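ORF10 (Moritella marina, PDB 6RIW) probably extends carrier-protein-bound acyl chains in polyunsaturated fatty acid synthesis, this chain being the ketosynthase-chain length factor didomain of a longer protein. Local coordinates at residues V310-Y315 and N444-V448; D321-V325 and F349-N355; D534-F540 and M558-D562; E665-Y670 and F838-M843; W739-G744 and I834-F838. One frame throughout, in Å; residues are numbered along the deposited sequence.

Interaction 1: residues V310-Y315 and N444-V448; sequences VYERAY and NAHLV
The imidazole of His446 sits among three side chains of 310-315: Tyr311, Ala314 and Tyr315. The polar part is one bond, between Tyr315 OH and His446 NE2 at 2.8 Å and almost straight (170°). The hydroxyl meets the imidazole at its edge, near the ring plane, and either group could be the donor. On the other nitrogen, His446 ND1 is bonded to the hydroxyl of Ser436 on strand 432-439, so both nitrogens of this buried ring have partners and its rotation is fixed. The aromatic part is a T-shaped pair: Tyr311 brings its CD1-CE1 edge over one face of His446, centroids 5.2 Å apart and planes at 84°. With CG anti to the backbone N (chi1 -173°), the imidazole is carried from the strand up to both tyrosines, and the three rings form a cluster. It ties helix 304-318 to strand 443-450 in the C-terminal half of the ketosynthase's thiolase-type fold, where a helix layer covers a sheet; the axes of the short segments approach to 7.9 Å. Apolar contacts surround the rings. Val448 CG2 makes a CH-pi contact over a face of Tyr315, 3.8 Å from the ring centroid. Ala314 CB abuts the imidazole edge at His446 CD2, 3.7 Å away. Val310 lays CG2 against the strand backbone, 3.9 Å from His446 N, while its CG1 reaches CB of Asn444, whose amide nitrogen bonds Asp293.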
# COMPACT_ATOMS: atom_id res chain seq x y z
N VAL A 310 21.39 0.17 8.80
CA VAL A 310 21.12 0.92 7.57
C VAL A 310 22.14 2.04 7.36
O VAL A 310 22.50 2.35 6.22
CB VAL A 310 19.66 1.45 7.54
CG1 VAL A 310 19.51 2.75 8.32
CG2 VAL A 310 19.22 1.65 6.10
N TYR A 311 22.66 2.63 8.45
CA TYR A 311 23.74 3.60 8.31
C TYR A 311 24.97 2.96 7.68
O TYR A 311 25.57 3.52 6.76
CB TYR A 311 24.14 4.19 9.67
CG TYR A 311 23.09 4.97 10.41
CD1 TYR A 311 22.19 5.79 9.75
CD2 TYR A 311 23.03 4.90 11.79
CE1 TYR A 311 21.23 6.51 10.46
CE2 TYR A 311 22.11 5.60 12.50
CZ TYR A 311 21.21 6.41 11.84
OH TYR A 311 20.28 7.09 12.59
N GLU A 312 25.38 1.80 8.21
CA GLU A 312 26.55 1.11 7.67
C GLU A 312 26.36 0.83 6.19
O GLU A 312 27.23 1.15 5.37
CB GLU A 312 26.80 -0.18 8.44
CG GLU A 312 27.20 0.05 9.88
CD GLU A 312 27.11 -1.20 10.73
OE1 GLU A 312 26.53 -2.20 10.27
OE2 GLU A 312 27.62 -1.17 11.88
N ARG A 313 25.20 0.28 5.82
CA ARG A 313 24.94 -0.06 4.42
C ARG A 313 24.89 1.17 3.54
O ARG A 313 25.30 1.10 2.38
CB ARG A 313 23.62 -0.85 4.31
CG ARG A 313 23.66 -2.25 4.88
CD ARG A 313 22.31 -2.95 4.69
NE ARG A 313 22.33 -4.36 5.06
CZ ARG A 313 21.22 -5.08 5.24
NH1 ARG A 313 20.03 -4.51 5.08
NH2 ARG A 313 21.30 -6.36 5.58
N ALA A 314 24.41 2.30 4.06
CA ALA A 314 24.24 3.49 3.23
C ALA A 314 25.58 4.14 2.89
O ALA A 314 25.80 4.54 1.74
CB ALA A 314 23.34 4.51 3.94
N TYR A 315 26.46 4.30 3.88
CA TYR A 315 27.73 4.96 3.60
C TYR A 315 28.66 4.05 2.80
O TYR A 315 29.43 4.54 1.97
CB TYR A 315 28.36 5.47 4.90
CG TYR A 315 27.55 6.66 5.35
CD1 TYR A 315 27.73 7.91 4.74
CD2 TYR A 315 26.52 6.52 6.28
CE1 TYR A 315 26.95 8.99 5.09
CE2 TYR A 315 25.73 7.60 6.63
CZ TYR A 315 25.94 8.83 6.04
OH TYR A 315 25.14 9.90 6.38
N ASN A 444 13.55 0.69 7.62
CA ASN A 444 14.52 1.77 7.71
C ASN A 444 15.06 2.14 6.34
O ASN A 444 15.23 1.27 5.47
CB ASN A 444 15.67 1.36 8.62
CG ASN A 444 15.18 0.88 9.96
OD1 ASN A 444 14.41 1.58 10.63
ND2 ASN A 444 15.61 -0.31 10.37
N ALA A 445 15.34 3.43 6.17
CA ALA A 445 16.09 3.90 5.00
C ALA A 445 16.96 5.08 5.41
O ALA A 445 16.59 5.87 6.28
CB ALA A 445 15.17 4.33 3.84
N HIS A 446 18.12 5.18 4.77
CA HIS A 446 19.00 6.33 4.93
C HIS A 446 19.56 6.68 3.56
O HIS A 446 20.01 5.80 2.83
CB HIS A 446 20.12 6.01 5.92
CG HIS A 446 20.98 7.19 6.27
ND1 HIS A 446 20.59 8.16 7.18
CD2 HIS A 446 22.23 7.54 5.85
CE1 HIS A 446 21.56 9.06 7.29
NE2 HIS A 446 22.56 8.70 6.50
N LEU A 447 19.48 7.96 3.19
CA LEU A 447 20.00 8.42 1.92
C LEU A 447 21.13 9.40 2.18
O LEU A 447 21.05 10.21 3.12
CB LEU A 447 18.92 9.09 1.07
CG LEU A 447 17.78 8.18 0.62
CD1 LEU A 447 16.74 9.01 -0.13
CD2 LEU A 447 18.32 7.04 -0.25
N VAL A 448 22.19 9.32 1.38
CA VAL A 448 23.34 10.21 1.48
C VAL A 448 23.28 11.17 0.30
O VAL A 448 23.29 10.75 -0.86
CB VAL A 448 24.66 9.42 1.50
CG1 VAL A 448 25.84 10.39 1.74
CG2 VAL A 448 24.60 8.36 2.56

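Interaction 2: residues D321-V325 and F349-N355; sequences DPSTV and FFSRVNN
Pro322 packs into the end of helix 336-350, which closes in a Schellman motif: Asn354, at positive phi, lets Asn355 N return to Phe350 O and Asn354 N to Ser351 O. This joins the loop that leads into strand 327-329 to the C-terminal end of the following helix, in a partly buried part of the ketosynthase. The Pro322 ring meets three side chains. Its CG lies 3.7 Å from Phe349 CZ, the two side chains crossing at about a right angle, and its CB lies 4.1 Å from both Val353 CG2 and Phe350 CE1. Phe349 brings its CD2 edge over the centre of one face of Phe350, whose own edge points at the Pro322 carbonyl oxygen. Tyr315 of helix 304-318 also touches Pro322 and Val325, linking this loop to the preceding helix.

Asn355 supplies the polar grip. Its CG stands anti to the backbone N (chi1 -173°), which sends ND2 across to the loop, where it donates both protons to backbone carbonyls. One bond goes to Val325 O at 2.8 Å, on a lone pair, with the acceptor in the amide plane; the other goes to Pro322 O at 2.9 Å, slightly tilted from that plane. One amide nitrogen thus clamps the turn at two points three residues apart.

Val353 packs beside Ser323, its CB 3.3 Å from Ser323 OG. Asp321 OD1 accepts from Ser323 N at 2.9 Å, an Asx turn, and also, from the same face of the carboxylate, from Ser323 OG at 2.7 Å.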
# COMPACT_ATOMS: atom_id res chain seq x y z
N ASP A 321 32.86 8.62 3.37
CA ASP A 321 33.31 8.55 4.76
C ASP A 321 32.29 9.21 5.68
O ASP A 321 31.98 10.40 5.50
CB ASP A 321 34.67 9.22 4.91
CG ASP A 321 35.34 8.92 6.25
OD1 ASP A 321 34.62 8.70 7.25
OD2 ASP A 321 36.58 8.92 6.32
N PRO A 322 31.76 8.51 6.68
CA PRO A 322 30.79 9.13 7.60
C PRO A 322 31.36 10.32 8.36
O PRO A 322 30.57 11.06 8.97
CB PRO A 322 30.42 7.99 8.55
CG PRO A 322 30.81 6.74 7.84
CD PRO A 322 31.95 7.07 6.94
N SER A 323 32.68 10.51 8.36
CA SER A 323 33.30 11.71 8.93
C SER A 323 32.89 12.98 8.21
O SER A 323 32.99 14.06 8.79
CB SER A 323 34.83 11.62 8.88
OG SER A 323 35.28 10.35 9.31
N THR A 324 32.48 12.87 6.95
CA THR A 324 32.22 14.05 6.13
C THR A 324 30.78 14.54 6.20
O THR A 324 30.47 15.59 5.63
CB THR A 324 32.60 13.74 4.67
OG1 THR A 324 31.72 12.73 4.16
CG2 THR A 324 34.04 13.22 4.61
N VAL A 325 29.90 13.83 6.91
CA VAL A 325 28.49 14.22 6.97
C VAL A 325 28.32 15.43 7.87
O VAL A 325 28.69 15.40 9.05
CB VAL A 325 27.62 13.06 7.46
CG1 VAL A 325 26.16 13.48 7.45
CG2 VAL A 325 27.86 11.85 6.60
N PHE A 349 26.94 5.03 15.76
CA PHE A 349 27.57 4.98 14.44
C PHE A 349 28.58 6.10 14.25
O PHE A 349 29.74 5.84 13.88
CB PHE A 349 26.49 5.04 13.35
CG PHE A 349 27.03 4.94 11.96
CD1 PHE A 349 27.56 3.74 11.47
CD2 PHE A 349 27.02 6.04 11.12
CE1 PHE A 349 28.05 3.66 10.18
CE2 PHE A 349 27.50 5.96 9.84
CZ PHE A 349 28.02 4.76 9.36
N PHE A 350 28.18 7.35 14.47
CA PHE A 350 29.07 8.46 14.14
C PHE A 350 30.19 8.66 15.15
O PHE A 350 31.21 9.28 14.81
CB PHE A 350 28.27 9.75 13.97
CG PHE A 350 27.49 9.78 12.69
CD1 PHE A 350 28.12 10.06 11.49
CD2 PHE A 350 26.13 9.49 12.69
CE1 PHE A 350 27.41 10.09 10.31
CE2 PHE A 350 25.41 9.50 11.50
CZ PHE A 350 26.05 9.80 10.32
N SER A 351 30.06 8.13 16.36
CA SER A 351 31.18 8.21 17.29
C SER A 351 32.37 7.38 16.81
O SER A 351 33.51 7.66 17.21
CB SER A 351 30.74 7.80 18.70
OG SER A 351 30.48 6.42 18.79
N ARG A 352 32.14 6.39 15.93
CA ARG A 352 33.24 5.59 15.38
C ARG A 352 34.21 6.43 14.57
O ARG A 352 35.37 6.04 14.40
CB ARG A 352 32.69 4.46 14.50
CG ARG A 352 31.82 3.47 15.21
CD ARG A 352 31.07 2.56 14.22
NE ARG A 352 30.20 1.64 14.94
CZ ARG A 352 29.37 0.77 14.37
NH1 ARG A 352 29.28 0.70 13.04
NH2 ARG A 352 28.63 -0.03 15.12
N VAL A 353 33.75 7.55 14.03
CA VAL A 353 34.59 8.45 13.25
C VAL A 353 34.71 9.81 13.91
O VAL A 353 35.25 10.74 13.32
CB VAL A 353 34.06 8.60 11.81
CG1 VAL A 353 34.21 7.28 11.05
CG2 VAL A 353 32.60 9.07 11.81
N ASN A 354 34.21 9.95 15.14
CA ASN A 354 34.29 11.19 15.91
C ASN A 354 33.67 12.37 15.17
O ASN A 354 34.21 13.47 15.16
CB ASN A 354 35.73 11.49 16.30
CG ASN A 354 35.98 11.22 17.75
OD1 ASN A 354 35.32 11.80 18.62
ND2 ASN A 354 36.91 10.31 18.03
N ASN A 355 32.50 12.14 14.57
CA ASN A 355 31.76 13.19 13.89
C ASN A 355 30.48 13.50 14.66
O ASN A 355 29.83 12.60 15.21
CB ASN A 355 31.46 12.78 12.45
CG ASN A 355 30.83 13.90 11.64
OD1 ASN A 355 30.90 15.08 12.01
ND2 ASN A 355 30.22 13.53 10.51

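Interaction 3: residues D534-F540 and M558-D562; sequences DIDFLRF and MQVAD
Arg539 grips Asp562 side-on, the two side chains arriving from opposite directions. Its NE donates to Asp562 OD2 at 2.9 Å and its NH2 to Asp562 OD1 at 2.8 Å. Both oxygens lie near the guanidinium plane, and the groups are turned 32° against each other; OD1 is met on its syn lone pair, OD2 on the syn side but out of plane. Beside this pair the Phe540 ring has Arg539 CG over one face and Asp562 CB at its edge, its plane 82° from the carboxylate. Phe540 and Met558 run past each other in opposite directions, CD1 of Phe540 4.0 Å from CE of Met558. Farther along, Gln559, its CG anti to the backbone N (chi1 -174°), stretches to the strand and gives NE2 to a lone pair of Asp534 O at 2.9 Å, within its own amide plane. The contact sets strand 532-536 and the short helix 537-540, N-capped by Asp536, against helix 552-567 of the chain length factor; strand 532-536 pairs with strand 907-911. Asp562 also forms a salt bridge with Lys566 and accepts from Trp653 NE1, and so many donors around one buried carboxylate would be expected to favour its charged form.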
# COMPACT_ATOMS: atom_id res chain seq x y z
N ASP A 534 -6.69 -22.33 9.84
CA ASP A 534 -6.07 -22.80 11.07
C ASP A 534 -4.64 -22.27 11.15
O ASP A 534 -3.87 -22.44 10.20
CB ASP A 534 -6.04 -24.33 11.14
CG ASP A 534 -7.41 -24.96 10.92
OD1 ASP A 534 -8.42 -24.23 10.75
OD2 ASP A 534 -7.46 -26.21 10.92
N ILE A 535 -4.29 -21.65 12.27
CA ILE A 535 -2.97 -21.04 12.40
C ILE A 535 -2.43 -21.30 13.80
O ILE A 535 -3.19 -21.33 14.78
CB ILE A 535 -3.03 -19.53 12.07
CG1 ILE A 535 -1.63 -18.94 11.90
CG2 ILE A 535 -3.83 -18.77 13.12
CD1 ILE A 535 -1.58 -17.77 10.90
N ASP A 536 -1.12 -21.51 13.90
CA ASP A 536 -0.45 -21.75 15.18
C ASP A 536 -0.15 -20.42 15.84
O ASP A 536 0.80 -19.73 15.48
CB ASP A 536 0.84 -22.55 14.97
CG ASP A 536 1.72 -22.61 16.22
OD1 ASP A 536 1.21 -22.38 17.34
OD2 ASP A 536 2.92 -22.89 16.08
N PHE A 537 -0.96 -20.07 16.86
CA PHE A 537 -0.79 -18.79 17.55
C PHE A 537 0.57 -18.68 18.23
O PHE A 537 1.08 -17.57 18.42
CB PHE A 537 -1.89 -18.59 18.59
CG PHE A 537 -3.15 -17.97 18.05
CD1 PHE A 537 -3.59 -18.25 16.77
CD2 PHE A 537 -3.91 -17.12 18.84
CE1 PHE A 537 -4.75 -17.69 16.28
CE2 PHE A 537 -5.08 -16.55 18.36
CZ PHE A 537 -5.50 -16.83 17.08
N LEU A 538 1.17 -19.82 18.59
CA LEU A 538 2.48 -19.81 19.25
C LEU A 538 3.56 -19.29 18.31
O LEU A 538 4.32 -18.39 18.67
CB LEU A 538 2.84 -21.21 19.74
CG LEU A 538 2.22 -21.69 21.06
CD1 LEU A 538 3.12 -22.72 21.72
CD2 LEU A 538 1.94 -20.51 21.98
N ARG A 539 3.65 -19.86 17.11
CA ARG A 539 4.71 -19.48 16.19
C ARG A 539 4.56 -18.05 15.70
O ARG A 539 5.56 -17.36 15.48
CB ARG A 539 4.74 -20.44 15.01
CG ARG A 539 5.60 -19.96 13.85
CD ARG A 539 6.31 -21.11 13.20
NE ARG A 539 7.19 -20.67 12.12
CZ ARG A 539 8.49 -20.44 12.27
NH1 ARG A 539 9.06 -20.60 13.47
NH2 ARG A 539 9.21 -20.06 11.23
N PHE A 540 3.33 -17.57 15.54
CA PHE A 540 3.08 -16.27 14.93
C PHE A 540 2.76 -15.17 15.94
O PHE A 540 2.47 -14.04 15.53
CB PHE A 540 1.95 -16.41 13.90
CG PHE A 540 2.34 -17.24 12.71
CD1 PHE A 540 3.28 -16.76 11.81
CD2 PHE A 540 1.82 -18.50 12.52
CE1 PHE A 540 3.68 -17.52 10.72
CE2 PHE A 540 2.21 -19.27 11.44
CZ PHE A 540 3.15 -18.77 10.53
N MET A 558 0.95 -14.39 6.27
CA MET A 558 2.05 -14.84 7.13
C MET A 558 2.23 -16.35 7.03
O MET A 558 3.36 -16.85 7.00
CB MET A 558 1.78 -14.42 8.57
CG MET A 558 2.00 -12.93 8.80
SD MET A 558 0.97 -12.41 10.19
CE MET A 558 1.99 -13.03 11.52
N GLN A 559 1.11 -17.09 7.01
CA GLN A 559 1.19 -18.55 6.95
C GLN A 559 1.81 -19.03 5.64
O GLN A 559 2.69 -19.90 5.65
CB GLN A 559 -0.19 -19.16 7.15
CG GLN A 559 -0.19 -20.65 7.25
CD GLN A 559 -1.43 -21.17 7.95
OE1 GLN A 559 -2.52 -21.13 7.38
NE2 GLN A 559 -1.27 -21.63 9.19
N VAL A 560 1.37 -18.49 4.50
CA VAL A 560 1.92 -19.00 3.24
C VAL A 560 3.37 -18.58 3.07
O VAL A 560 4.19 -19.34 2.54
CB VAL A 560 1.07 -18.59 2.01
CG1 VAL A 560 -0.33 -19.20 2.08
CG2 VAL A 560 1.00 -17.04 1.82
N ALA A 561 3.72 -17.37 3.52
CA ALA A 561 5.11 -16.91 3.40
C ALA A 561 6.04 -17.75 4.26
O ALA A 561 7.12 -18.15 3.82
CB ALA A 561 5.24 -15.43 3.82
N ASP A 562 5.61 -18.04 5.49
CA ASP A 562 6.39 -18.91 6.38
C ASP A 562 6.61 -20.28 5.76
O ASP A 562 7.72 -20.81 5.78
CB ASP A 562 5.66 -19.04 7.72
CG ASP A 562 6.51 -19.71 8.80
OD1 ASP A 562 7.67 -19.31 9.00
OD2 ASP A 562 5.98 -20.63 9.46

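Interaction 4: residues E665-Y670 and F838-M843; sequences EENSVY and FNASGM
The first turns of helices 668-682 and 841-854, the two central helices of the chain length factor's thiolase-type core, meet where Val669 presses on Gly842. The alpha carbons of these residues are 5.1 Å apart, an approach that suits glycine, since a CB there would collide with Val669. Val669 CG1 also touches Met843 CE at 3.8 Å, the side chains crossing at about a right angle. Tyr670 lays CE1, CZ and OH on Gly842, its OH 3.5 Å from Gly842 CA. Were Tyr670 replaced by an alanine, a gap would probably open between Gly842 and strand 876-884, whose Ala878 and Leu880 the ring also touches. In ketosynthases the start of the first of these helices carries the nucleophilic cysteine; here 665-670 has none, in keeping with a chain length factor. Water carries the polar bridging. One water makes four bonds, donating to Glu666 O at 2.7 Å and Asn839 O at 2.8 Å and accepting from Val669 N and Gly842 N. A second donates to Asn839 OD1 and accepts from Glu665 N; a third accepts from Asn839 ND2 and donates to Glu665 OE1, 2.6 Å from the water. The Glu666 carboxylate bonds instead to Arg873 N.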
# COMPACT_ATOMS: atom_id res chain seq x y z
N GLU A 665 -2.39 -3.25 -8.74
CA GLU A 665 -3.68 -3.85 -9.15
C GLU A 665 -3.42 -5.31 -9.55
O GLU A 665 -2.66 -6.02 -8.87
CB GLU A 665 -4.32 -2.97 -10.24
CG GLU A 665 -4.60 -1.52 -9.79
CD GLU A 665 -5.41 -1.45 -8.50
OE1 GLU A 665 -6.33 -2.29 -8.34
OE2 GLU A 665 -5.12 -0.58 -7.64
N GLU A 666 -4.04 -5.81 -10.63
CA GLU A 666 -3.87 -7.23 -10.95
C GLU A 666 -2.41 -7.56 -11.26
O GLU A 666 -1.99 -8.70 -11.08
CB GLU A 666 -4.75 -7.63 -12.14
CG GLU A 666 -6.25 -7.65 -11.81
CD GLU A 666 -6.95 -6.33 -12.16
OE1 GLU A 666 -6.35 -5.24 -11.98
OE2 GLU A 666 -8.13 -6.37 -12.61
N ASN A 667 -1.62 -6.58 -11.72
CA ASN A 667 -0.21 -6.82 -12.01
C ASN A 667 0.70 -6.66 -10.80
O ASN A 667 1.93 -6.62 -10.95
CB ASN A 667 0.23 -5.90 -13.16
CG ASN A 667 -0.22 -6.44 -14.52
OD1 ASN A 667 -0.22 -7.65 -14.75
ND2 ASN A 667 -0.66 -5.55 -15.40
N SER A 668 0.15 -6.63 -9.58
CA SER A 668 0.98 -6.47 -8.39
C SER A 668 2.10 -7.51 -8.32
O SER A 668 3.26 -7.18 -8.05
CB SER A 668 0.11 -6.56 -7.14
OG SER A 668 -0.80 -5.48 -7.04
N VAL A 669 1.76 -8.79 -8.51
CA VAL A 669 2.77 -9.85 -8.36
C VAL A 669 3.84 -9.74 -9.45
O VAL A 669 5.03 -9.95 -9.19
CB VAL A 669 2.11 -11.24 -8.37
CG1 VAL A 669 3.19 -12.35 -8.49
CG2 VAL A 669 1.29 -11.45 -7.09
N TYR A 670 3.44 -9.43 -10.69
CA TYR A 670 4.44 -9.33 -11.75
C TYR A 670 5.36 -8.13 -11.54
O TYR A 670 6.55 -8.21 -11.86
CB TYR A 670 3.73 -9.29 -13.12
CG TYR A 670 2.82 -10.49 -13.37
CD1 TYR A 670 3.14 -11.74 -12.87
CD2 TYR A 670 1.62 -10.36 -14.07
CE1 TYR A 670 2.31 -12.85 -13.09
CE2 TYR A 670 0.79 -11.47 -14.29
CZ TYR A 670 1.14 -12.70 -13.80
OH TYR A 670 0.31 -13.79 -14.02
N PHE A 838 -7.66 -11.27 -8.10
CA PHE A 838 -7.35 -9.86 -8.24
C PHE A 838 -5.91 -9.50 -7.84
O PHE A 838 -4.98 -9.79 -8.60
CB PHE A 838 -8.44 -9.07 -7.49
CG PHE A 838 -9.73 -9.12 -8.26
CD1 PHE A 838 -9.85 -8.38 -9.44
CD2 PHE A 838 -10.73 -10.04 -7.93
CE1 PHE A 838 -11.01 -8.48 -10.23
CE2 PHE A 838 -11.90 -10.16 -8.74
CZ PHE A 838 -12.02 -9.39 -9.87
N ASN A 839 -5.69 -8.87 -6.69
CA ASN A 839 -4.30 -8.46 -6.42
C ASN A 839 -3.35 -9.63 -6.21
O ASN A 839 -2.13 -9.45 -6.32
CB ASN A 839 -4.27 -7.53 -5.21
CG ASN A 839 -4.99 -6.22 -5.49
OD1 ASN A 839 -4.67 -5.56 -6.46
ND2 ASN A 839 -5.97 -5.87 -4.67
N ALA A 840 -3.86 -10.82 -5.93
CA ALA A 840 -3.01 -12.00 -5.85
C ALA A 840 -3.03 -12.84 -7.14
O ALA A 840 -2.42 -13.92 -7.17
CB ALA A 840 -3.46 -12.87 -4.66
N SER A 841 -3.72 -12.39 -8.20
CA SER A 841 -3.95 -13.27 -9.35
C SER A 841 -2.66 -13.67 -10.05
O SER A 841 -2.57 -14.77 -10.61
CB SER A 841 -4.89 -12.62 -10.37
OG SER A 841 -4.43 -11.33 -10.74
N GLY A 842 -1.66 -12.79 -10.07
CA GLY A 842 -0.38 -13.18 -10.68
C GLY A 842 0.28 -14.35 -9.97
O GLY A 842 0.96 -15.16 -10.61
N MET A 843 0.10 -14.45 -8.65
CA MET A 843 0.70 -15.56 -7.90
C MET A 843 0.02 -16.89 -8.23
O MET A 843 0.70 -17.91 -8.40
CB MET A 843 0.65 -15.28 -6.40
CG MET A 843 1.55 -16.18 -5.56
SD MET A 843 3.29 -16.07 -6.01
CE MET A 843 3.68 -14.43 -5.37
O HOH W 1 -3.00 -3.30 -5.74
O HOH W 2 -7.37 -3.43 -6.22
O HOH W 3 -1.11 -10.00 -8.84

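Interaction 5: residues W739-G744 and I834-F838; sequences WLVGEG and IGHTF
Phe838 turns its edge to one face of the Trp739 indole and offers one of its own faces to the imidazole of His836. The first pair is T-shaped: Phe838 CE2 comes 3.8 Å from Trp739 CZ3, with planes at 82° and the approach offset toward the indole rim. In the second, His836 ND1 lies over the centre of the Phe838 ring, and the same nitrogen accepts from Phe838 N at 3.1 Å, a bond that holds the imidazole in place. The Gly835-His836 pair belongs to a sequence matching the glycine-histidine motif that, in ketosynthases, supplies an active-site histidine; here it lies in the chain length factor, on the loop between helices 831-834 and 841-854, against the start of strand 741-752.

Trp739 also stacks on Phe807 and donates NE1 to Gly709 O. A leucine at Trp739 would probably leave the edge of Phe838 without its aromatic face and Gly709 O without this donor.

The backbones meet closely at glycines. His836 N donates to Leu740 O at 2.8 Å. Gly742 CA makes a CA-H...O contact with Ile834 O, and a CB there would clash with that oxygen; Gly835, at positive phi, brings its CA to 4.2 Å from Gly742 CA. Thr837 CG2 leans on Glu743 N, while the Glu743 carboxylate pairs with Arg505 and accepts from Val530 N. One water joins the two segments by donating to Glu743 O at 2.7 Å and to Ile834 O at 2.9 Å.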
# COMPACT_ATOMS: atom_id res chain seq x y z
N TRP A 739 -16.87 -12.79 -14.75
CA TRP A 739 -15.71 -13.14 -13.92
C TRP A 739 -16.13 -14.04 -12.75
O TRP A 739 -17.28 -14.03 -12.30
CB TRP A 739 -14.98 -11.89 -13.40
CG TRP A 739 -15.81 -10.95 -12.56
CD1 TRP A 739 -16.64 -9.96 -13.01
CD2 TRP A 739 -15.87 -10.90 -11.12
NE1 TRP A 739 -17.22 -9.30 -11.94
CE2 TRP A 739 -16.77 -9.86 -10.78
CE3 TRP A 739 -15.26 -11.64 -10.10
CZ2 TRP A 739 -17.08 -9.55 -9.45
CZ3 TRP A 739 -15.54 -11.32 -8.79
CH2 TRP A 739 -16.45 -10.27 -8.47
N LEU A 740 -15.19 -14.87 -12.30
CA LEU A 740 -15.45 -15.84 -11.24
C LEU A 740 -14.87 -15.38 -9.90
O LEU A 740 -13.72 -14.91 -9.83
CB LEU A 740 -14.85 -17.20 -11.62
CG LEU A 740 -15.47 -17.89 -12.83
CD1 LEU A 740 -14.44 -18.86 -13.45
CD2 LEU A 740 -16.73 -18.62 -12.35
N VAL A 741 -15.65 -15.55 -8.84
CA VAL A 741 -15.21 -15.14 -7.50
C VAL A 741 -14.18 -16.12 -6.97
O VAL A 741 -14.35 -17.35 -7.06
CB VAL A 741 -16.42 -15.04 -6.55
CG1 VAL A 741 -15.96 -14.86 -5.12
CG2 VAL A 741 -17.37 -13.88 -6.95
N GLY A 742 -13.09 -15.59 -6.42
CA GLY A 742 -12.12 -16.42 -5.72
C GLY A 742 -11.33 -15.58 -4.75
O GLY A 742 -11.34 -14.35 -4.84
N GLU A 743 -10.65 -16.24 -3.82
CA GLU A 743 -9.79 -15.49 -2.90
C GLU A 743 -8.72 -16.40 -2.33
O GLU A 743 -8.80 -17.63 -2.43
CB GLU A 743 -10.61 -14.83 -1.77
CG GLU A 743 -11.29 -15.83 -0.83
CD GLU A 743 -12.20 -15.14 0.19
OE1 GLU A 743 -12.12 -13.89 0.32
OE2 GLU A 743 -13.00 -15.82 0.89
N GLY A 744 -7.71 -15.78 -1.71
CA GLY A 744 -6.69 -16.55 -1.04
C GLY A 744 -5.36 -15.81 -1.00
O GLY A 744 -5.30 -14.59 -1.11
N ILE A 834 -9.76 -21.71 -9.48
CA ILE A 834 -9.84 -21.07 -8.16
C ILE A 834 -10.35 -19.63 -8.27
O ILE A 834 -10.27 -18.87 -7.31
CB ILE A 834 -8.49 -21.13 -7.42
CG1 ILE A 834 -7.31 -20.73 -8.31
CG2 ILE A 834 -8.20 -22.57 -6.93
CD1 ILE A 834 -7.05 -19.26 -8.39
N GLY A 835 -10.90 -19.25 -9.43
CA GLY A 835 -11.52 -17.93 -9.56
C GLY A 835 -10.50 -16.79 -9.68
O GLY A 835 -9.29 -17.00 -9.77
N HIS A 836 -11.02 -15.56 -9.71
CA HIS A 836 -10.21 -14.36 -9.95
C HIS A 836 -9.79 -13.81 -8.60
O HIS A 836 -10.64 -13.31 -7.85
CB HIS A 836 -11.02 -13.32 -10.72
CG HIS A 836 -10.20 -12.25 -11.35
ND1 HIS A 836 -9.03 -11.77 -10.79
CD2 HIS A 836 -10.35 -11.57 -12.52
CE1 HIS A 836 -8.51 -10.85 -11.58
NE2 HIS A 836 -9.29 -10.71 -12.64
N THR A 837 -8.50 -13.88 -8.27
CA THR A 837 -8.04 -13.41 -6.96
C THR A 837 -7.39 -12.03 -7.03
O THR A 837 -6.65 -11.65 -6.12
CB THR A 837 -7.10 -14.45 -6.32
OG1 THR A 837 -5.93 -14.64 -7.14
CG2 THR A 837 -7.83 -15.81 -6.19
N PHE A 838 -7.66 -11.27 -8.10
CA PHE A 838 -7.35 -9.86 -8.24
C PHE A 838 -5.91 -9.50 -7.84
O PHE A 838 -4.98 -9.79 -8.60
CB PHE A 838 -8.44 -9.07 -7.49
CG PHE A 838 -9.73 -9.12 -8.26
CD1 PHE A 838 -9.85 -8.38 -9.44
CD2 PHE A 838 -10.73 -10.04 -7.93
CE1 PHE A 838 -11.01 -8.48 -10.23
CE2 PHE A 838 -11.90 -10.16 -8.74
CZ PHE A 838 -12.02 -9.39 -9.87
O HOH W 4 -13.07 -12.56 -6.57
O HOH W 5 -9.32 -19.16 -4.62

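Interactions 1 and 2 lie in the ketosynthase and interactions 3, 4 and 5 in the chain length factor, the two halves following each other along the chain. Interaction 2 falls within the span bridged by interaction 1; their centres are 13 Å apart and they touch, through the Glu312-Arg352 salt bridge and Tyr311 on Phe349, so helices 304-318 and 336-350 are fastened together. Interaction 5 falls within the span of interaction 4, 11 Å away between centres; both share Phe838, and His836 packs on Glu666. The centre of interaction 3 lies about 22 and 23 Å from theirs. The centres of interactions 1 and 5 are about 40 Å apart. Each contact ties elements within one thiolase-type domain; none joins the two.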